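PDB 1X3L: glycerate 2-kinase from Pyrococcus horikoshii, which catalyses the ATP-dependent phosphorylation of D-glycerate to 2-phosphoglycerate, with magnesium as its preferred metal. Local coordinates for residues K50-A55 with L116-E121; I307-A312 with T352-D357; I347-T352 with E407-V412. One frame throughout, in Å; residues are numbered along the deposited sequence.

Contact 1 of 3, residues K50-A55 with L116-E121; sequences KVYVIA and LNRARE
Leu116, on the last turn of helix 103-118, turns the end of its side chain back to meet Ile54 on strand 51-56: its CG lies 3.5 Å from Ile54 CD1, and the two side chains cross at about a right angle. Ile54 reaches this far because its chain runs straight out to CD1 (chi2 176°). Arg118 brings a different chemistry. Its extended chain, CG anti to the backbone N (chi1 175°), passes Tyr52 at about a right angle and sets the hydroxyl over one face of the guanidinium, the ring and guanidinium planes being 69° apart. Tyr52 OH is 2.9 Å from Arg118 NE, yet the angle is too poor for a hydrogen bond; the polar end of Arg118 turns instead to a salt bridge from NH2 to Glu74. At Ala119, where the chain leaves helical geometry, the methyl CB packs 3.8 Å from Tyr52 CD2. A leucine in place of Tyr52 would probably leave both the Ala119 methyl and the aliphatic part of Arg118 poorly covered. The helix belongs to the long beta-alpha-beta crossover from edge strand 92-96 to strand 124-129, the neighbour of strand 51-56. Apolar contacts thus seat the helix end on the sheet, while the tyrosine carries the contact outward to an arginine whose charge is met by Glu74.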
loop_
_atom_site.group_PDB
_atom_site.type_symbol
_atom_site.label_atom_id
_atom_site.label_comp_id
_atom_site.label_asym_id
_atom_site.label_seq_id
_atom_site.Cartn_x
_atom_site.Cartn_y
_atom_site.Cartn_z
ATOM N N LYS A 50 23.223 -13.191 -14.919
ATOM C CA LYS A 50 22.297 -13.977 -14.115
ATOM C C LYS A 50 21.254 -13.068 -13.472
ATOM O O LYS A 50 21.385 -11.841 -13.495
ATOM C CB LYS A 50 23.057 -14.738 -13.027
ATOM C CG LYS A 50 23.995 -15.811 -13.557
ATOM C CD LYS A 50 24.715 -16.512 -12.418
ATOM C CE LYS A 50 25.638 -17.602 -12.938
ATOM N NZ LYS A 50 26.668 -17.052 -13.862
ATOM N N VAL A 51 20.217 -13.673 -12.902
ATOM C CA VAL A 51 19.152 -12.921 -12.249
ATOM C C VAL A 51 19.033 -13.311 -10.780
ATOM O O VAL A 51 18.933 -14.493 -10.446
ATOM C CB VAL A 51 17.792 -13.164 -12.930
ATOM C CG1 VAL A 51 16.699 -12.392 -12.199
ATOM C CG2 VAL A 51 17.857 -12.735 -14.384
ATOM N N TYR A 52 19.044 -12.310 -9.910
ATOM C CA TYR A 52 18.937 -12.531 -8.475
ATOM C C TYR A 52 17.663 -11.873 -7.953
ATOM O O TYR A 52 17.117 -10.967 -8.585
ATOM C CB TYR A 52 20.157 -11.942 -7.765
ATOM C CG TYR A 52 21.441 -12.705 -8.017
ATOM C CD1 TYR A 52 21.715 -13.890 -7.331
ATOM C CD2 TYR A 52 22.369 -12.259 -8.962
ATOM C CE1 TYR A 52 22.882 -14.614 -7.578
ATOM C CE2 TYR A 52 23.540 -12.978 -9.218
ATOM C CZ TYR A 52 23.789 -14.155 -8.522
ATOM O OH TYR A 52 24.935 -14.878 -8.770
ATOM N N VAL A 53 17.192 -12.330 -6.799
ATOM C CA VAL A 53 15.984 -11.767 -6.214
ATOM C C VAL A 53 16.132 -11.468 -4.733
ATOM O O VAL A 53 16.569 -12.314 -3.958
ATOM C CB VAL A 53 14.769 -12.717 -6.374
ATOM C CG1 VAL A 53 13.591 -12.184 -5.564
ATOM C CG2 VAL A 53 14.381 -12.841 -7.838
ATOM N N ILE A 54 15.768 -10.251 -4.349
ATOM C CA ILE A 54 15.795 -9.839 -2.955
ATOM C C ILE A 54 14.406 -9.271 -2.674
ATOM O O ILE A 54 14.063 -8.185 -3.150
ATOM C CB ILE A 54 16.855 -8.752 -2.693
ATOM C CG1 ILE A 54 18.258 -9.333 -2.903
ATOM C CG2 ILE A 54 16.702 -8.210 -1.272
ATOM C CD1 ILE A 54 19.379 -8.308 -2.772
ATOM N N ALA A 55 13.609 -10.020 -1.917
ATOM C CA ALA A 55 12.250 -9.611 -1.587
ATOM C C ALA A 55 12.077 -9.338 -0.100
ATOM O O ALA A 55 12.603 -10.065 0.743
ATOM C CB ALA A 55 11.274 -10.682 -2.037
ATOM N N LEU A 116 24.070 -9.439 -2.894
ATOM C CA LEU A 116 24.535 -8.274 -3.640
ATOM C C LEU A 116 26.057 -8.257 -3.758
ATOM O O LEU A 116 26.618 -7.615 -4.648
ATOM C CB LEU A 116 24.047 -6.989 -2.971
ATOM C CG LEU A 116 22.534 -6.758 -3.036
ATOM C CD1 LEU A 116 22.176 -5.483 -2.287
ATOM C CD2 LEU A 116 22.097 -6.670 -4.491
ATOM N N ASN A 117 26.727 -8.961 -2.857
ATOM C CA ASN A 117 28.177 -9.021 -2.908
ATOM C C ASN A 117 28.568 -9.942 -4.060
ATOM O O ASN A 117 29.565 -9.717 -4.739
ATOM C CB ASN A 117 28.736 -9.560 -1.592
ATOM C CG ASN A 117 30.249 -9.596 -1.581
ATOM O OD1 ASN A 117 30.904 -8.564 -1.746
ATOM N ND2 ASN A 117 30.815 -10.784 -1.394
ATOM N N ARG A 118 27.750 -10.967 -4.284
ATOM C CA ARG A 118 27.985 -11.942 -5.342
ATOM C C ARG A 118 27.534 -11.476 -6.729
ATOM O O ARG A 118 28.125 -11.862 -7.734
ATOM C CB ARG A 118 27.283 -13.256 -4.994
ATOM C CG ARG A 118 27.362 -14.307 -6.086
ATOM C CD ARG A 118 26.510 -15.521 -5.745
ATOM N NE ARG A 118 26.440 -16.462 -6.857
ATOM C CZ ARG A 118 25.663 -17.541 -6.874
ATOM N NH1 ARG A 118 24.886 -17.817 -5.832
ATOM N NH2 ARG A 118 25.657 -18.340 -7.933
ATOM N N ALA A 119 26.486 -10.658 -6.792
ATOM C CA ALA A 119 25.995 -10.169 -8.080
ATOM C C ALA A 119 27.036 -9.267 -8.748
ATOM O O ALA A 119 27.622 -8.400 -8.100
ATOM C CB ALA A 119 24.680 -9.410 -7.892
ATOM N N ARG A 120 27.252 -9.471 -10.045
ATOM C CA ARG A 120 28.238 -8.696 -10.800
ATOM C C ARG A 120 27.637 -7.528 -11.579
ATOM O O ARG A 120 26.421 -7.413 -11.709
ATOM C CB ARG A 120 28.993 -9.617 -11.767
ATOM C CG ARG A 120 29.801 -10.732 -11.101
ATOM C CD ARG A 120 30.925 -10.176 -10.231
ATOM N NE ARG A 120 30.494 -9.923 -8.858
ATOM C CZ ARG A 120 31.150 -9.155 -7.992
ATOM N NH1 ARG A 120 32.276 -8.547 -8.353
ATOM N NH2 ARG A 120 30.684 -8.998 -6.761
ATOM N N GLU A 121 28.502 -6.669 -12.110
ATOM C CA GLU A 121 28.056 -5.506 -12.869
ATOM C C GLU A 121 27.210 -5.872 -14.086
ATOM O O GLU A 121 26.556 -5.011 -14.671
ATOM C CB GLU A 121 29.256 -4.673 -13.335
ATOM C CG GLU A 121 30.092 -4.035 -12.224
ATOM C CD GLU A 121 30.860 -5.051 -11.390
ATOM O OE1 GLU A 121 31.134 -6.160 -11.900
ATOM O OE2 GLU A 121 31.206 -4.735 -10.231
#

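Contact 2 of 3, residues I307-A312 with T352-D357; sequences IVQEIA and TRKISD
Gln309 and Ile355 mark the closest approach of the two backbones, with 6.3 Å between their CA atoms. Residues 307-312 form regular helix, part of helix 297-314, while residues 352-357 lie between helix 343-351 and strand 359-366, the first three still with helical phi/psi. This connection includes a type I beta turn from Arg353 to Ser356, closed by a bond from Ser356 N to Arg353 O. The turn presents two neighbouring side chains, Lys354 and Ile355, to two neighbouring side chains of the helix.

Gln309 extends beyond CG and meets Lys354 at about a right angle. The lysine chain is straight until its last torsion, where a bend (chi4 -70°) brings the ammonium group back to the amide. Lys354 NZ donates to Gln309 OE1 over 2.9 Å. The donor is tilted 26° from the carbonyl plane, with a C=O...donor angle of 144°. The same oxygen also rests 3.4 Å from Lys354 CG, so the lysine's methylenes pack along the amide that its charged end binds. Nearer the backbone, Gln309 CG passes close to the carbonyl of Lys354, 3.1 Å from its O.

Val308 and Ile355 form the buried half, Val308 CG1 standing 3.7 Å from Ile355 CG2. The other branch of Ile355, CG1, lies between the backbone N and the carbonyl carbon, which leaves CG2 to face the valine. Val308 also touches Ala431 and Val433 of strand 427-435. The chemistry is therefore graded from sheet to surface: branched hydrocarbon inside, then a neutral amide, whose oxygen is likely to be polarised by the lysine charge but cannot neutralise that charge.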
loop_
_atom_site.group_PDB
_atom_site.type_symbol
_atom_site.label_atom_id
_atom_site.label_comp_id
_atom_site.label_asym_id
_atom_site.label_seq_id
_atom_site.Cartn_x
_atom_site.Cartn_y
_atom_site.Cartn_z
ATOM N N ILE A 307 -22.824 14.223 -5.798
ATOM C CA ILE A 307 -22.412 14.243 -7.195
ATOM C C ILE A 307 -23.294 13.267 -7.980
ATOM O O ILE A 307 -23.700 13.552 -9.106
ATOM C CB ILE A 307 -20.923 13.861 -7.345
ATOM C CG1 ILE A 307 -20.047 14.940 -6.695
ATOM C CG2 ILE A 307 -20.570 13.699 -8.825
ATOM C CD1 ILE A 307 -18.569 14.603 -6.684
ATOM N N VAL A 308 -23.593 12.118 -7.378
ATOM C CA VAL A 308 -24.452 11.134 -8.027
ATOM C C VAL A 308 -25.825 11.749 -8.274
ATOM O O VAL A 308 -26.436 11.499 -9.307
ATOM C CB VAL A 308 -24.606 9.864 -7.175
ATOM C CG1 VAL A 308 -25.750 9.006 -7.710
ATOM C CG2 VAL A 308 -23.319 9.075 -7.209
ATOM N N GLN A 309 -26.301 12.557 -7.326
ATOM C CA GLN A 309 -27.593 13.229 -7.462
ATOM C C GLN A 309 -27.609 14.155 -8.679
ATOM O O GLN A 309 -28.544 14.137 -9.479
ATOM C CB GLN A 309 -27.899 14.091 -6.239
ATOM C CG GLN A 309 -28.421 13.379 -5.026
ATOM C CD GLN A 309 -28.835 14.364 -3.942
ATOM O OE1 GLN A 309 -28.000 15.077 -3.377
ATOM N NE2 GLN A 309 -30.131 14.419 -3.659
ATOM N N GLU A 310 -26.573 14.979 -8.789
ATOM C CA GLU A 310 -26.450 15.940 -9.879
ATOM C C GLU A 310 -26.436 15.232 -11.236
ATOM O O GLU A 310 -27.093 15.667 -12.180
ATOM C CB GLU A 310 -25.168 16.757 -9.691
ATOM C CG GLU A 310 -25.098 18.056 -10.482
ATOM C CD GLU A 310 -26.087 19.111 -9.993
ATOM O OE1 GLU A 310 -26.567 19.015 -8.838
ATOM O OE2 GLU A 310 -26.375 20.051 -10.767
ATOM N N ILE A 311 -25.686 14.139 -11.320
ATOM C CA ILE A 311 -25.577 13.360 -12.551
ATOM C C ILE A 311 -26.929 12.775 -12.975
ATOM O O ILE A 311 -27.338 12.903 -14.129
ATOM C CB ILE A 311 -24.539 12.207 -12.377
ATOM C CG1 ILE A 311 -23.127 12.801 -12.265
ATOM C CG2 ILE A 311 -24.626 11.211 -13.547
ATOM C CD1 ILE A 311 -22.043 11.777 -12.018
ATOM N N ALA A 312 -27.625 12.140 -12.038
ATOM C CA ALA A 312 -28.917 11.534 -12.339
ATOM C C ALA A 312 -30.000 12.579 -12.590
ATOM O O ALA A 312 -30.944 12.347 -13.348
ATOM C CB ALA A 312 -29.340 10.618 -11.196
ATOM N N THR A 352 -26.795 6.442 1.091
ATOM C CA THR A 352 -28.103 5.869 0.754
ATOM C C THR A 352 -29.250 6.850 0.552
ATOM O O THR A 352 -30.022 6.711 -0.397
ATOM C CB THR A 352 -28.582 4.823 1.796
ATOM O OG1 THR A 352 -28.661 5.427 3.095
ATOM C CG2 THR A 352 -27.632 3.630 1.831
ATOM N N ARG A 353 -29.381 7.840 1.428
ATOM C CA ARG A 353 -30.485 8.779 1.287
ATOM C C ARG A 353 -30.403 9.624 0.023
ATOM O O ARG A 353 -31.401 9.806 -0.674
ATOM C CB ARG A 353 -30.588 9.695 2.510
ATOM C CG ARG A 353 -31.861 10.544 2.502
ATOM C CD ARG A 353 -32.227 11.038 3.894
ATOM N NE ARG A 353 -33.600 11.541 3.950
ATOM C CZ ARG A 353 -34.257 11.800 5.079
ATOM N NH1 ARG A 353 -33.670 11.604 6.255
ATOM N NH2 ARG A 353 -35.506 12.250 5.035
ATOM N N LYS A 354 -29.216 10.125 -0.289
ATOM C CA LYS A 354 -29.061 10.953 -1.477
ATOM C C LYS A 354 -29.246 10.213 -2.796
ATOM O O LYS A 354 -29.579 10.836 -3.799
ATOM C CB LYS A 354 -27.702 11.660 -1.462
ATOM C CG LYS A 354 -27.706 12.969 -0.668
ATOM C CD LYS A 354 -26.326 13.601 -0.631
ATOM C CE LYS A 354 -26.351 14.959 0.049
ATOM N NZ LYS A 354 -27.047 15.982 -0.768
ATOM N N ILE A 355 -29.035 8.898 -2.818
ATOM C CA ILE A 355 -29.201 8.171 -4.074
ATOM C C ILE A 355 -30.505 7.385 -4.119
ATOM O O ILE A 355 -30.734 6.602 -5.043
ATOM C CB ILE A 355 -28.017 7.195 -4.370
ATOM C CG1 ILE A 355 -28.023 6.025 -3.382
ATOM C CG2 ILE A 355 -26.682 7.952 -4.303
ATOM C CD1 ILE A 355 -27.056 4.900 -3.770
ATOM N N SER A 356 -31.354 7.597 -3.118
ATOM C CA SER A 356 -32.644 6.921 -3.051
ATOM C C SER A 356 -33.451 7.160 -4.331
ATOM O O SER A 356 -33.557 8.289 -4.809
ATOM C CB SER A 356 -33.441 7.425 -1.842
ATOM O OG SER A 356 -34.674 6.735 -1.726
ATOM N N ASP A 357 -34.005 6.082 -4.880
ATOM C CA ASP A 357 -34.814 6.135 -6.098
ATOM C C ASP A 357 -34.056 6.424 -7.395
ATOM O O ASP A 357 -34.668 6.592 -8.451
ATOM C CB ASP A 357 -35.952 7.149 -5.939
ATOM C CG ASP A 357 -36.976 6.713 -4.909
ATOM O OD1 ASP A 357 -37.346 5.519 -4.915
ATOM O OD2 ASP A 357 -37.418 7.561 -4.103
#

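Contact 3 of 3, residues I347-T352 with E407-V412; sequences IALSAT and EALKKV
Helix-to-helix packing joins the C-terminal part of helix 343-351 to helix 405-411, and a single leucine, Leu349, supplies the touching atoms on its side of the contact. Both its methyls are used. Leu349 CD2 rests 4.0 Å from the CB of Ala408, whose small side chain lets the branched one come up close to the second helix. The other methyl, Leu349 CD1, lies 4.1 Å from Leu409 CD2, and that same leucine methyl is also near Leu349 CB. The two leucines cross obliquely. Leu349 spreads its fork across the neighbouring pair because CG stands anti to the backbone N (chi1 -178°), whereas Leu409, with CG anti to the carbonyl carbon, reaches across with CD2. Leu349 and Leu409 are also the nearest pair of the two backbones, 7.0 Å between their CA atoms.

These two helices belong to a cluster of helices within the MOFRL family region. Helices 385-391 and 396-401 complete the apolar surroundings: Leu389, Val396 and Val399 also touch Leu349, and Val399 touches Ala408 as well. On another side of helix 343-351, Ser350 OG is hydrogen-bonded to Lys298 O of helix 297-314.

Two polar side-chain bonds stay within the segments. Near the end of the first, Leu349 O is gripped twice by Thr352, through its backbone N and, at 2.7 Å, through OG1, which donates with a C=O...donor angle of 153° and so ties the threonine side chain back to the preceding turn. On the second helix, Lys410 folds over to Glu407, where NZ forms a salt bridge of 2.7 Å to OE1, meeting the carboxylate from its syn side.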
loop_
_atom_site.group_PDB
_atom_site.type_symbol
_atom_site.label_atom_id
_atom_site.label_comp_id
_atom_site.label_asym_id
_atom_site.label_seq_id
_atom_site.Cartn_x
_atom_site.Cartn_y
_atom_site.Cartn_z
ATOM N N ILE A 347 -19.402 5.203 4.520
ATOM C CA ILE A 347 -19.486 5.939 3.261
ATOM C C ILE A 347 -20.741 5.465 2.532
ATOM O O ILE A 347 -21.577 6.269 2.103
ATOM C CB ILE A 347 -18.281 5.647 2.339
ATOM C CG1 ILE A 347 -17.024 6.350 2.864
ATOM C CG2 ILE A 347 -18.607 6.080 0.911
ATOM C CD1 ILE A 347 -15.777 6.062 2.032
ATOM N N ALA A 348 -20.855 4.148 2.391
ATOM C CA ALA A 348 -21.988 3.527 1.710
ATOM C C ALA A 348 -23.327 3.863 2.356
ATOM O O ALA A 348 -24.263 4.288 1.677
ATOM C CB ALA A 348 -21.805 2.010 1.683
ATOM N N LEU A 349 -23.415 3.671 3.670
ATOM C CA LEU A 349 -24.663 3.928 4.376
ATOM C C LEU A 349 -25.057 5.400 4.348
ATOM O O LEU A 349 -26.230 5.733 4.177
ATOM C CB LEU A 349 -24.559 3.442 5.830
ATOM C CG LEU A 349 -25.827 3.603 6.682
ATOM C CD1 LEU A 349 -26.957 2.741 6.112
ATOM C CD2 LEU A 349 -25.532 3.197 8.122
ATOM N N SER A 350 -24.075 6.281 4.495
ATOM C CA SER A 350 -24.356 7.715 4.511
ATOM C C SER A 350 -24.917 8.190 3.173
ATOM O O SER A 350 -25.756 9.092 3.118
ATOM C CB SER A 350 -23.080 8.492 4.847
ATOM O OG SER A 350 -23.356 9.868 5.026
ATOM N N ALA A 351 -24.455 7.571 2.093
ATOM C CA ALA A 351 -24.890 7.949 0.758
ATOM C C ALA A 351 -26.271 7.435 0.369
ATOM O O ALA A 351 -26.856 7.946 -0.578
ATOM C CB ALA A 351 -23.858 7.479 -0.277
ATOM N N THR A 352 -26.795 6.442 1.091
ATOM C CA THR A 352 -28.103 5.869 0.754
ATOM C C THR A 352 -29.250 6.850 0.552
ATOM O O THR A 352 -30.022 6.711 -0.397
ATOM C CB THR A 352 -28.582 4.823 1.796
ATOM O OG1 THR A 352 -28.661 5.427 3.095
ATOM C CG2 THR A 352 -27.632 3.630 1.831
ATOM N N GLU A 407 -24.473 -3.051 11.428
ATOM C CA GLU A 407 -25.770 -3.640 11.730
ATOM C C GLU A 407 -26.877 -3.219 10.771
ATOM O O GLU A 407 -27.791 -4.000 10.485
ATOM C CB GLU A 407 -26.173 -3.304 13.169
ATOM C CG GLU A 407 -25.208 -3.827 14.224
ATOM C CD GLU A 407 -24.986 -5.324 14.117
ATOM O OE1 GLU A 407 -25.983 -6.068 14.034
ATOM O OE2 GLU A 407 -23.814 -5.757 14.121
ATOM N N ALA A 408 -26.810 -1.989 10.271
ATOM C CA ALA A 408 -27.834 -1.516 9.344
ATOM C C ALA A 408 -27.653 -2.173 7.984
ATOM O O ALA A 408 -28.598 -2.726 7.424
ATOM C CB ALA A 408 -27.772 0.007 9.206
ATOM N N LEU A 409 -26.432 -2.106 7.461
ATOM C CA LEU A 409 -26.129 -2.693 6.159
ATOM C C LEU A 409 -26.401 -4.194 6.150
ATOM O O LEU A 409 -26.837 -4.743 5.141
ATOM C CB LEU A 409 -24.667 -2.438 5.787
ATOM C CG LEU A 409 -24.271 -0.978 5.515
ATOM C CD1 LEU A 409 -22.770 -0.899 5.259
ATOM C CD2 LEU A 409 -25.053 -0.440 4.310
ATOM N N LYS A 410 -26.146 -4.840 7.283
ATOM C CA LYS A 410 -26.350 -6.279 7.419
ATOM C C LYS A 410 -27.789 -6.717 7.148
ATOM O O LYS A 410 -28.024 -7.822 6.660
ATOM C CB LYS A 410 -25.946 -6.735 8.829
ATOM C CG LYS A 410 -26.089 -8.235 9.068
ATOM C CD LYS A 410 -25.560 -8.657 10.441
ATOM C CE LYS A 410 -26.486 -8.219 11.568
ATOM N NZ LYS A 410 -25.926 -8.559 12.912
ATOM N N LYS A 411 -28.746 -5.847 7.450
ATOM C CA LYS A 411 -30.160 -6.173 7.283
ATOM C C LYS A 411 -30.748 -5.940 5.901
ATOM O O LYS A 411 -31.839 -6.420 5.602
ATOM C CB LYS A 411 -30.983 -5.401 8.314
ATOM C CG LYS A 411 -30.544 -5.648 9.747
ATOM C CD LYS A 411 -31.430 -4.912 10.722
ATOM C CE LYS A 411 -31.013 -5.184 12.155
ATOM N NZ LYS A 411 -31.883 -4.437 13.111
ATOM N N VAL A 412 -30.035 -5.210 5.053
ATOM C CA VAL A 412 -30.532 -4.928 3.716
ATOM C C VAL A 412 -29.584 -5.409 2.617
ATOM O O VAL A 412 -29.612 -4.905 1.493
ATOM C CB VAL A 412 -30.804 -3.419 3.544
ATOM C CG1 VAL A 412 -31.953 -2.991 4.465
ATOM C CG2 VAL A 412 -29.554 -2.624 3.872
#

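How the contacts relate
Contact 1 closes before contacts 2 and 3 open, and lies on the other side of the chain's centre, its centre 55 Å from contact 2's and 51 Å from contact 3's. It belongs to the parallel sheet, whose strand 51-56 leads toward Lys58, a probable substrate-binding residue. It shares no sheet or helix with the other two, and its nearest atoms stay about 39 Å and 32 Å from theirs. Contact 2 packs against the mixed sheet through Val308, and contact 3 lies among helices, their centres 15 Å apart. They share Thr352, between helix 343-351 and strand 359-366, and their segments alternate along the chain. One short run, 347-357, thereby links helix 297-314 to helix 405-411.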